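Local coordinates for protein aromatic-amino-acid:2-oxoglutarate transaminase (PDB 6HND) that probably transfers amino groups between aromatic amino acids, or 2-aminoadipate, and 2-oxo acids, using pyridoxal 5'-phosphate as its cofactor, at residues K461-V469 against E504-A512; L310-H319 against D393-R403. One frame throughout, in Å; residues are numbered along the deposited sequence.

Contact 1. Residues K461-V469 against E504-A512; sequences KLISYGILV and ESGKRLTDA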
loop_
_atom_site.group_PDB
_atom_site.type_symbol
_atom_site.label_atom_id
_atom_site.label_comp_id
_atom_site.label_asym_id
_atom_site.label_seq_id
_atom_site.Cartn_x
_atom_site.Cartn_y
_atom_site.Cartn_z
ATOM N N LYS B 461 16.817 -15.085 -31.138
ATOM C CA LYS B 461 17.514 -14.303 -32.198
ATOM C C LYS B 461 17.581 -12.801 -31.853
ATOM O O LYS B 461 18.653 -12.182 -32.037
ATOM C CB LYS B 461 16.808 -14.491 -33.542
ATOM C CG LYS B 461 17.665 -14.143 -34.743
ATOM C CD LYS B 461 19.017 -14.838 -34.698
ATOM C CE LYS B 461 19.633 -15.031 -36.054
ATOM N NZ LYS B 461 21.009 -15.544 -35.916
ATOM N N LEU B 462 16.468 -12.216 -31.411
ATOM C CA LEU B 462 16.407 -10.784 -31.007
ATOM C C LEU B 462 17.392 -10.572 -29.851
ATOM O O LEU B 462 18.179 -9.603 -29.914
ATOM C CB LEU B 462 14.988 -10.394 -30.566
ATOM C CG LEU B 462 13.866 -10.510 -31.599
ATOM C CD1 LEU B 462 12.601 -9.921 -31.030
ATOM C CD2 LEU B 462 14.203 -9.815 -32.887
ATOM N N ILE B 463 17.354 -11.446 -28.831
ATOM C CA ILE B 463 18.258 -11.343 -27.640
ATOM C C ILE B 463 19.710 -11.361 -28.139
ATOM O O ILE B 463 20.452 -10.434 -27.768
ATOM C CB ILE B 463 17.979 -12.433 -26.594
ATOM C CG1 ILE B 463 16.564 -12.315 -26.011
ATOM C CG2 ILE B 463 19.044 -12.408 -25.503
ATOM C CD1 ILE B 463 16.100 -13.552 -25.275
ATOM N N SER B 464 20.066 -12.290 -29.034
ATOM C CA SER B 464 21.424 -12.377 -29.649
ATOM C C SER B 464 21.738 -11.111 -30.458
ATOM O O SER B 464 22.901 -10.690 -30.411
ATOM C CB SER B 464 21.642 -13.632 -30.462
ATOM O OG SER B 464 20.788 -13.678 -31.575
ATOM N N TYR B 465 20.746 -10.454 -31.067
ATOM C CA TYR B 465 20.949 -9.175 -31.812
ATOM C C TYR B 465 20.930 -7.937 -30.886
ATOM O O TYR B 465 21.183 -6.828 -31.391
ATOM C CB TYR B 465 19.938 -9.063 -32.956
ATOM C CG TYR B 465 20.440 -9.578 -34.282
ATOM C CD1 TYR B 465 20.637 -10.937 -34.507
ATOM C CD2 TYR B 465 20.706 -8.703 -35.323
ATOM C CE1 TYR B 465 21.095 -11.407 -35.732
ATOM C CE2 TYR B 465 21.139 -9.156 -36.556
ATOM C CZ TYR B 465 21.350 -10.507 -36.753
ATOM O OH TYR B 465 21.799 -10.918 -37.967
ATOM N N GLY B 466 20.638 -8.104 -29.591
ATOM C CA GLY B 466 20.743 -7.042 -28.572
ATOM C C GLY B 466 19.518 -6.143 -28.522
ATOM O O GLY B 466 19.652 -4.933 -28.278
ATOM N N ILE B 467 18.344 -6.713 -28.722
ATOM C CA ILE B 467 17.052 -5.974 -28.596
ATOM C C ILE B 467 16.103 -6.836 -27.748
ATOM O O ILE B 467 15.800 -8.003 -28.142
ATOM C CB ILE B 467 16.511 -5.577 -29.994
ATOM C CG1 ILE B 467 15.275 -4.682 -29.908
ATOM C CG2 ILE B 467 16.258 -6.801 -30.866
ATOM C CD1 ILE B 467 15.480 -3.394 -29.133
ATOM N N LEU B 468 15.699 -6.303 -26.594
ATOM C CA LEU B 468 14.744 -6.981 -25.683
ATOM C C LEU B 468 13.309 -6.532 -26.005
ATOM O O LEU B 468 13.068 -5.308 -26.128
ATOM C CB LEU B 468 15.120 -6.655 -24.239
ATOM C CG LEU B 468 16.556 -6.986 -23.807
ATOM C CD1 LEU B 468 16.749 -6.663 -22.319
ATOM C CD2 LEU B 468 16.920 -8.444 -24.100
ATOM N N VAL B 469 12.390 -7.497 -26.130
ATOM C CA VAL B 469 10.937 -7.264 -26.370
ATOM C C VAL B 469 10.141 -8.278 -25.549
ATOM O O VAL B 469 10.750 -9.143 -24.924
ATOM C CB VAL B 469 10.569 -7.344 -27.865
ATOM C CG1 VAL B 469 11.313 -6.301 -28.667
ATOM C CG2 VAL B 469 10.792 -8.729 -28.442
ATOM N N GLU B 504 18.175 2.680 -33.272
ATOM C CA GLU B 504 19.083 1.511 -33.193
ATOM C C GLU B 504 18.276 0.301 -32.720
ATOM O O GLU B 504 18.563 -0.794 -33.202
ATOM C CB GLU B 504 20.282 1.809 -32.284
ATOM C CG GLU B 504 21.218 0.624 -32.039
ATOM C CD GLU B 504 21.889 -0.033 -33.243
ATOM O OE1 GLU B 504 21.949 0.580 -34.344
ATOM O OE2 GLU B 504 22.358 -1.178 -33.073
ATOM N N SER B 505 17.306 0.506 -31.814
ATOM C CA SER B 505 16.386 -0.544 -31.313
ATOM C C SER B 505 15.628 -1.130 -32.510
ATOM O O SER B 505 15.609 -2.363 -32.683
ATOM C CB SER B 505 15.456 0.004 -30.262
ATOM O OG SER B 505 16.167 0.344 -29.078
ATOM N N GLY B 506 15.043 -0.270 -33.329
ATOM C CA GLY B 506 14.218 -0.705 -34.471
ATOM C C GLY B 506 15.051 -1.407 -35.517
ATOM O O GLY B 506 14.554 -2.397 -36.094
ATOM N N LYS B 507 16.295 -0.946 -35.714
ATOM C CA LYS B 507 17.275 -1.597 -36.621
ATOM C C LYS B 507 17.645 -3.009 -36.111
ATOM O O LYS B 507 17.573 -3.968 -36.877
ATOM C CB LYS B 507 18.494 -0.695 -36.764
ATOM C CG LYS B 507 19.487 -1.172 -37.816
ATOM C CD LYS B 507 20.731 -0.306 -37.886
ATOM C CE LYS B 507 21.779 -0.909 -38.792
ATOM N NZ LYS B 507 22.156 -2.272 -38.348
ATOM N N ARG B 508 18.029 -3.168 -34.853
ATOM C CA ARG B 508 18.372 -4.509 -34.322
ATOM C C ARG B 508 17.148 -5.442 -34.431
ATOM O O ARG B 508 17.320 -6.637 -34.764
ATOM C CB ARG B 508 18.878 -4.374 -32.885
ATOM C CG ARG B 508 20.178 -3.587 -32.751
ATOM C CD ARG B 508 20.628 -3.623 -31.292
ATOM N NE ARG B 508 21.795 -2.809 -30.989
ATOM C CZ ARG B 508 22.394 -2.739 -29.796
ATOM N NH1 ARG B 508 21.939 -3.405 -28.744
ATOM N NH2 ARG B 508 23.454 -1.975 -29.649
ATOM N N LEU B 509 15.951 -4.924 -34.150
ATOM C CA LEU B 509 14.680 -5.693 -34.178
ATOM C C LEU B 509 14.531 -6.316 -35.557
ATOM O O LEU B 509 14.408 -7.542 -35.673
ATOM C CB LEU B 509 13.524 -4.736 -33.891
ATOM C CG LEU B 509 12.135 -5.364 -33.841
ATOM C CD1 LEU B 509 12.084 -6.519 -32.850
ATOM C CD2 LEU B 509 11.101 -4.303 -33.485
ATOM N N THR B 510 14.593 -5.458 -36.562
ATOM C CA THR B 510 14.272 -5.766 -37.969
ATOM C C THR B 510 15.409 -6.564 -38.621
ATOM O O THR B 510 15.069 -7.442 -39.441
ATOM C CB THR B 510 13.899 -4.459 -38.660
ATOM O OG1 THR B 510 14.941 -3.516 -38.402
ATOM C CG2 THR B 510 12.580 -3.945 -38.135
ATOM N N ASP B 511 16.677 -6.274 -38.287
ATOM C CA ASP B 511 17.867 -7.059 -38.721
ATOM C C ASP B 511 17.707 -8.506 -38.233
ATOM O O ASP B 511 17.898 -9.452 -39.022
ATOM C CB ASP B 511 19.170 -6.510 -38.138
ATOM C CG ASP B 511 19.726 -5.216 -38.722
ATOM O OD1 ASP B 511 19.233 -4.739 -39.783
ATOM O OD2 ASP B 511 20.672 -4.684 -38.088
ATOM N N ALA B 512 17.373 -8.686 -36.960
ATOM C CA ALA B 512 17.177 -10.024 -36.359
ATOM C C ALA B 512 16.036 -10.779 -37.067
ATOM O O ALA B 512 16.203 -11.974 -37.328
ATOM C CB ALA B 512 16.917 -9.868 -34.884
#

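Contact 2. Residues L310-H319 against D393-R403; sequences LEIDDYLKNH and DGWLEWILKMR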
loop_
_atom_site.group_PDB
_atom_site.type_symbol
_atom_site.label_atom_id
_atom_site.label_comp_id
_atom_site.label_asym_id
_atom_site.label_seq_id
_atom_site.Cartn_x
_atom_site.Cartn_y
_atom_site.Cartn_z
ATOM N N LEU B 310 -1.028 22.201 -29.571
ATOM C CA LEU B 310 -2.413 21.734 -29.279
ATOM C C LEU B 310 -2.922 22.456 -28.017
ATOM O O LEU B 310 -2.206 22.449 -26.998
ATOM C CB LEU B 310 -2.345 20.214 -29.078
ATOM C CG LEU B 310 -3.548 19.397 -29.541
ATOM C CD1 LEU B 310 -3.578 18.042 -28.853
ATOM C CD2 LEU B 310 -4.844 20.127 -29.281
ATOM N N GLU B 311 -4.091 23.100 -28.074
ATOM C CA GLU B 311 -4.684 23.855 -26.929
ATOM C C GLU B 311 -5.587 22.888 -26.162
ATOM O O GLU B 311 -6.020 21.904 -26.769
ATOM C CB GLU B 311 -5.487 25.077 -27.407
ATOM C CG GLU B 311 -4.676 26.096 -28.207
ATOM C CD GLU B 311 -3.584 26.817 -27.424
ATOM O OE1 GLU B 311 -3.936 27.635 -26.553
ATOM O OE2 GLU B 311 -2.379 26.554 -27.674
ATOM N N ILE B 312 -5.896 23.177 -24.900
ATOM C CA ILE B 312 -6.631 22.247 -23.992
ATOM C C ILE B 312 -8.016 21.926 -24.575
ATOM O O ILE B 312 -8.360 20.739 -24.674
ATOM C CB ILE B 312 -6.733 22.824 -22.562
ATOM C CG1 ILE B 312 -5.373 22.839 -21.858
ATOM C CG2 ILE B 312 -7.775 22.043 -21.764
ATOM C CD1 ILE B 312 -5.404 23.227 -20.390
ATOM N N ASP B 313 -8.803 22.941 -24.913
ATOM C CA ASP B 313 -10.214 22.787 -25.371
ATOM C C ASP B 313 -10.258 21.820 -26.555
ATOM O O ASP B 313 -11.148 20.925 -26.578
ATOM C CB ASP B 313 -10.847 24.145 -25.711
ATOM C CG ASP B 313 -11.174 24.998 -24.482
ATOM O OD1 ASP B 313 -11.293 24.418 -23.349
ATOM O OD2 ASP B 313 -11.308 26.253 -24.652
ATOM N N ASP B 314 -9.322 21.979 -27.493
ATOM C CA ASP B 314 -9.287 21.201 -28.759
ATOM C C ASP B 314 -8.907 19.756 -28.387
ATOM O O ASP B 314 -9.576 18.818 -28.884
ATOM C CB ASP B 314 -8.369 21.878 -29.786
ATOM C CG ASP B 314 -8.187 21.107 -31.085
ATOM O OD1 ASP B 314 -9.034 20.240 -31.396
ATOM O OD2 ASP B 314 -7.173 21.362 -31.772
ATOM N N TYR B 315 -7.909 19.594 -27.500
ATOM C CA TYR B 315 -7.489 18.287 -26.937
ATOM C C TYR B 315 -8.704 17.575 -26.324
ATOM O O TYR B 315 -9.057 16.458 -26.741
ATOM C CB TYR B 315 -6.392 18.489 -25.895
ATOM C CG TYR B 315 -6.046 17.256 -25.094
ATOM C CD1 TYR B 315 -5.481 16.142 -25.698
ATOM C CD2 TYR B 315 -6.277 17.215 -23.734
ATOM C CE1 TYR B 315 -5.140 15.018 -24.972
ATOM C CE2 TYR B 315 -5.906 16.112 -22.984
ATOM C CZ TYR B 315 -5.352 15.000 -23.604
ATOM O OH TYR B 315 -5.006 13.912 -22.855
ATOM N N LEU B 316 -9.362 18.226 -25.368
ATOM C CA LEU B 316 -10.452 17.590 -24.588
ATOM C C LEU B 316 -11.549 17.182 -25.559
ATOM O O LEU B 316 -12.119 16.094 -25.365
ATOM C CB LEU B 316 -10.987 18.556 -23.533
ATOM C CG LEU B 316 -10.036 18.868 -22.385
ATOM C CD1 LEU B 316 -10.719 19.780 -21.377
ATOM C CD2 LEU B 316 -9.524 17.596 -21.722
ATOM N N LYS B 317 -11.814 18.013 -26.565
ATOM C CA LYS B 317 -13.032 17.877 -27.409
ATOM C C LYS B 317 -12.776 16.860 -28.527
ATOM O O LYS B 317 -13.662 16.029 -28.763
ATOM C CB LYS B 317 -13.453 19.235 -27.976
ATOM C CG LYS B 317 -14.844 19.249 -28.599
ATOM C CD LYS B 317 -15.212 20.552 -29.291
ATOM C CE LYS B 317 -16.547 20.482 -30.010
ATOM N NZ LYS B 317 -17.430 21.605 -29.609
ATOM N N ASN B 318 -11.617 16.917 -29.195
ATOM C CA ASN B 318 -11.408 16.188 -30.468
ATOM C C ASN B 318 -10.359 15.084 -30.314
ATOM O O ASN B 318 -10.446 14.135 -31.098
ATOM C CB ASN B 318 -11.099 17.176 -31.591
ATOM C CG ASN B 318 -12.206 18.210 -31.721
ATOM O OD1 ASN B 318 -13.356 17.855 -31.957
ATOM N ND2 ASN B 318 -11.885 19.475 -31.500
ATOM N N HIS B 319 -9.426 15.164 -29.358
ATOM C CA HIS B 319 -8.320 14.170 -29.265
ATOM C C HIS B 319 -8.681 13.070 -28.259
ATOM O O HIS B 319 -8.648 11.881 -28.638
ATOM C CB HIS B 319 -7.004 14.880 -28.979
ATOM C CG HIS B 319 -6.579 15.705 -30.146
ATOM N ND1 HIS B 319 -5.667 15.246 -31.077
ATOM C CD2 HIS B 319 -7.001 16.917 -30.572
ATOM C CE1 HIS B 319 -5.513 16.164 -32.011
ATOM N NE2 HIS B 319 -6.326 17.204 -31.725
ATOM N N ASP B 393 -5.727 22.476 -15.287
ATOM C CA ASP B 393 -5.410 22.896 -16.676
ATOM C C ASP B 393 -3.889 22.868 -16.800
ATOM O O ASP B 393 -3.381 22.310 -17.791
ATOM C CB ASP B 393 -6.117 24.209 -17.067
ATOM C CG ASP B 393 -7.559 23.975 -17.497
ATOM O OD1 ASP B 393 -8.108 22.904 -17.172
ATOM O OD2 ASP B 393 -8.122 24.831 -18.192
ATOM N N GLY B 394 -3.184 23.367 -15.792
ATOM C CA GLY B 394 -1.710 23.389 -15.800
ATOM C C GLY B 394 -1.140 21.983 -15.881
ATOM O O GLY B 394 -0.124 21.792 -16.553
ATOM N N TRP B 395 -1.794 21.020 -15.230
ATOM C CA TRP B 395 -1.372 19.596 -15.204
ATOM C C TRP B 395 -1.643 19.003 -16.587
ATOM O O TRP B 395 -0.734 18.299 -17.124
ATOM C CB TRP B 395 -2.061 18.849 -14.054
ATOM C CG TRP B 395 -1.719 17.399 -13.966
ATOM C CD1 TRP B 395 -2.592 16.359 -14.048
ATOM C CD2 TRP B 395 -0.418 16.824 -13.799
ATOM N NE1 TRP B 395 -1.923 15.176 -13.944
ATOM C CE2 TRP B 395 -0.588 15.428 -13.798
ATOM C CE3 TRP B 395 0.873 17.338 -13.645
ATOM C CZ2 TRP B 395 0.486 14.545 -13.646
ATOM C CZ3 TRP B 395 1.939 16.465 -13.504
ATOM C CH2 TRP B 395 1.746 15.085 -13.511
ATOM N N LEU B 396 -2.790 19.334 -17.183
ATOM C CA LEU B 396 -3.095 18.987 -18.600
ATOM C C LEU B 396 -1.989 19.532 -19.527
ATOM O O LEU B 396 -1.579 18.803 -20.437
ATOM C CB LEU B 396 -4.477 19.537 -18.987
ATOM C CG LEU B 396 -5.671 18.735 -18.460
ATOM C CD1 LEU B 396 -6.975 19.500 -18.656
ATOM C CD2 LEU B 396 -5.752 17.352 -19.123
ATOM N N GLU B 397 -1.516 20.760 -19.308
ATOM C CA GLU B 397 -0.462 21.372 -20.143
ATOM C C GLU B 397 0.822 20.544 -19.994
ATOM O O GLU B 397 1.509 20.343 -20.996
ATOM C CB GLU B 397 -0.224 22.839 -19.783
ATOM C CG GLU B 397 -1.381 23.775 -20.108
ATOM C CD GLU B 397 -1.693 24.025 -21.577
ATOM O OE1 GLU B 397 -0.939 23.503 -22.456
ATOM O OE2 GLU B 397 -2.705 24.726 -21.844
ATOM N N TRP B 398 1.139 20.052 -18.800
ATOM C CA TRP B 398 2.274 19.110 -18.609
ATOM C C TRP B 398 2.011 17.768 -19.340
ATOM O O TRP B 398 2.938 17.222 -19.962
ATOM C CB TRP B 398 2.570 18.914 -17.120
ATOM C CG TRP B 398 3.534 17.800 -16.878
ATOM C CD1 TRP B 398 3.226 16.495 -16.634
ATOM C CD2 TRP B 398 4.967 17.875 -16.924
ATOM N NE1 TRP B 398 4.367 15.756 -16.516
ATOM C CE2 TRP B 398 5.453 16.579 -16.667
ATOM C CE3 TRP B 398 5.882 18.916 -17.095
ATOM C CZ2 TRP B 398 6.813 16.291 -16.610
ATOM C CZ3 TRP B 398 7.224 18.634 -17.016
ATOM C CH2 TRP B 398 7.683 17.335 -16.807
ATOM N N ILE B 399 0.790 17.255 -19.323
ATOM C CA ILE B 399 0.425 16.006 -20.063
ATOM C C ILE B 399 0.614 16.239 -21.570
ATOM O O ILE B 399 1.112 15.337 -22.241
ATOM C CB ILE B 399 -1.009 15.559 -19.679
ATOM C CG1 ILE B 399 -1.044 15.019 -18.243
ATOM C CG2 ILE B 399 -1.567 14.553 -20.677
ATOM C CD1 ILE B 399 -2.411 15.081 -17.556
ATOM N N LEU B 400 0.263 17.422 -22.089
ATOM C CA LEU B 400 0.422 17.741 -23.531
ATOM C C LEU B 400 1.909 17.831 -23.913
ATOM O O LEU B 400 2.263 17.332 -25.015
ATOM C CB LEU B 400 -0.352 19.014 -23.865
ATOM C CG LEU B 400 -1.866 18.886 -23.729
ATOM C CD1 LEU B 400 -2.536 20.187 -24.113
ATOM C CD2 LEU B 400 -2.403 17.731 -24.562
ATOM N N LYS B 401 2.784 18.335 -23.045
ATOM C CA LYS B 401 4.250 18.323 -23.320
ATOM C C LYS B 401 4.729 16.875 -23.447
ATOM O O LYS B 401 5.489 16.573 -24.401
ATOM C CB LYS B 401 5.060 19.029 -22.233
ATOM C CG LYS B 401 4.890 20.537 -22.148
ATOM C CD LYS B 401 5.835 21.136 -21.161
ATOM C CE LYS B 401 5.798 22.648 -21.138
ATOM N NZ LYS B 401 4.463 23.143 -20.748
ATOM N N MET B 402 4.281 16.008 -22.537
ATOM C CA MET B 402 4.648 14.566 -22.550
ATOM C C MET B 402 4.106 13.923 -23.828
ATOM O O MET B 402 4.804 13.089 -24.398
ATOM C CB MET B 402 4.084 13.807 -21.346
ATOM C CG MET B 402 4.483 14.383 -20.000
ATOM S SD MET B 402 5.322 13.158 -18.977
ATOM C CE MET B 402 4.235 11.745 -19.161
ATOM N N ARG B 403 2.888 14.293 -24.230
ATOM C CA ARG B 403 2.225 13.801 -25.469
ATOM C C ARG B 403 3.161 13.960 -26.673
ATOM O O ARG B 403 3.321 12.957 -27.452
ATOM C CB ARG B 403 0.908 14.556 -25.678
ATOM C CG ARG B 403 0.195 14.187 -26.959
ATOM C CD ARG B 403 -1.166 14.844 -27.062
ATOM N NE ARG B 403 -1.667 14.642 -28.405
ATOM C CZ ARG B 403 -1.278 15.340 -29.483
ATOM N NH1 ARG B 403 -0.375 16.311 -29.399
ATOM N NH2 ARG B 403 -1.810 15.046 -30.653
HETATM O O HOH W 1 -3.747 13.338 -30.489
#

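Contact 1. Residues K461-V469 against E504-A512
One face of the Y465 ring is covered by the last residue of segment 504-512. A512 CA sits over the Y465 ring centre, 3.8 Å from the centroid and 8° off the normal, a CH-pi contact. A512 CB lies over the same face, beside Y465 CG. D511 CB approaches Y465 CE2 obliquely, at 3.7 Å. The Y465 hydroxyl makes a hydrogen bond with E515 OE2, further along helix 499-518.

The second flat group is the R508 guanidinium. G466 O lies at its edge and accepts a hydrogen bond from R508 NH1 at 2.8 Å, with an N-H...O angle of 157°. E504 OE2 lies near the same plane and receives R508 NE through its anti lone pair, at 2.7 Å. The arginine chain runs extended from CG to NE, and R508 CD passes 3.3 Å from Y465 O. NH1 also hydrogen-bonds to K37 O of the second subunit.

G466 follows helix 451-465, with positive phi and a Schellman motif that closes its last turn. L462 CD2 presses on A512 CB at 3.4 Å, a tight contact. L462 CD1 meets L509 CD1 at 3.9 Å. I467 has CG1 anti to its backbone N (chi1 -173°), which carries I467 CD1 to S505 CB, 3.6 Å away.

Apolar side chains make most of the contact. The one hydrogen bond between the segments comes from R508, which meets the chain where helix 451-465 ends. Two bonds in its own plane fix the rotation of the guanidinium, and the salt bridge to E504 would partly offset its charge. The same arginine ties this turn to the dimer interface.

Contact 2. Residues L310-H319 against D393-R403
Helix 312-319 and the loop residue L310 before it pack on helix 392-418 of the pyridoxal-phosphate-dependent aminotransferase fold, with Y315 against L400 at the crossing. The helices cross at 71°, with 11.3 Å between the axes of the two segments. L400 CD2 stands over the middle of the Y315 ring, 3.7 Å from the centroid and 12° off the normal, a CH-pi contact. L396 CD2 comes to the ring edge at Y315 CE2. Y315 CG is anti to the backbone N (chi1 170°), which swings the ring toward helix 392-418. The hydroxyl hydrogen-bonds to Y285 O.

I312, in the first turn after the N-cap residue E311, reaches across at right angles to L396 and E397. I312 CD1 meets D393 CB at 3.5 Å, and I312 CG1 lies 3.3 Å from E397 OE2. The D393 carboxylate is paired with R149 of helix 137-151.

At the R403 end of segment 393-403, L310 CD1 lies over the centre of the guanidinium, 3.6 Å from R403 CZ. It also lies over the centre of the H319 ring, so it sits between ring and guanidinium. A water bridges H319 ND1, at 2.8 Å, and R403 NH2, at 2.6 Å. It accepts from NH2 and lies in the guanidinium plane. R403 NE hydrogen-bonds to T287.

No direct hydrogen bond crosses between the segments. Helix 312-319 thus packs by its I312 and Y315 side on a long helix of the aminotransferase fold. The I399 side chain there is about 9 Å from that of Y283, which binds pyridoxal phosphate.

In the fold
Contact 1 is the more buried of the two. Contact 2 is partly buried and lies nearer the centre of the chain. They share no helix, and their nearest atoms are about 18 Å apart. Contact 1 joins helix 451-465 and the following strand 467-468 to helix 499-518, beside the four-stranded antiparallel sheet. Contact 2 sets a short helix on helix 392-418. In each, an aliphatic group covers a tyrosine face. Between the segments, one arginine bonds directly to a backbone carbonyl and the other is linked through a water. Contact 1 meets the second subunit by a hydrogen bond, parallel strand pairing and packing; contact 2 by packing of W398 and M402 on F50 of that subunit.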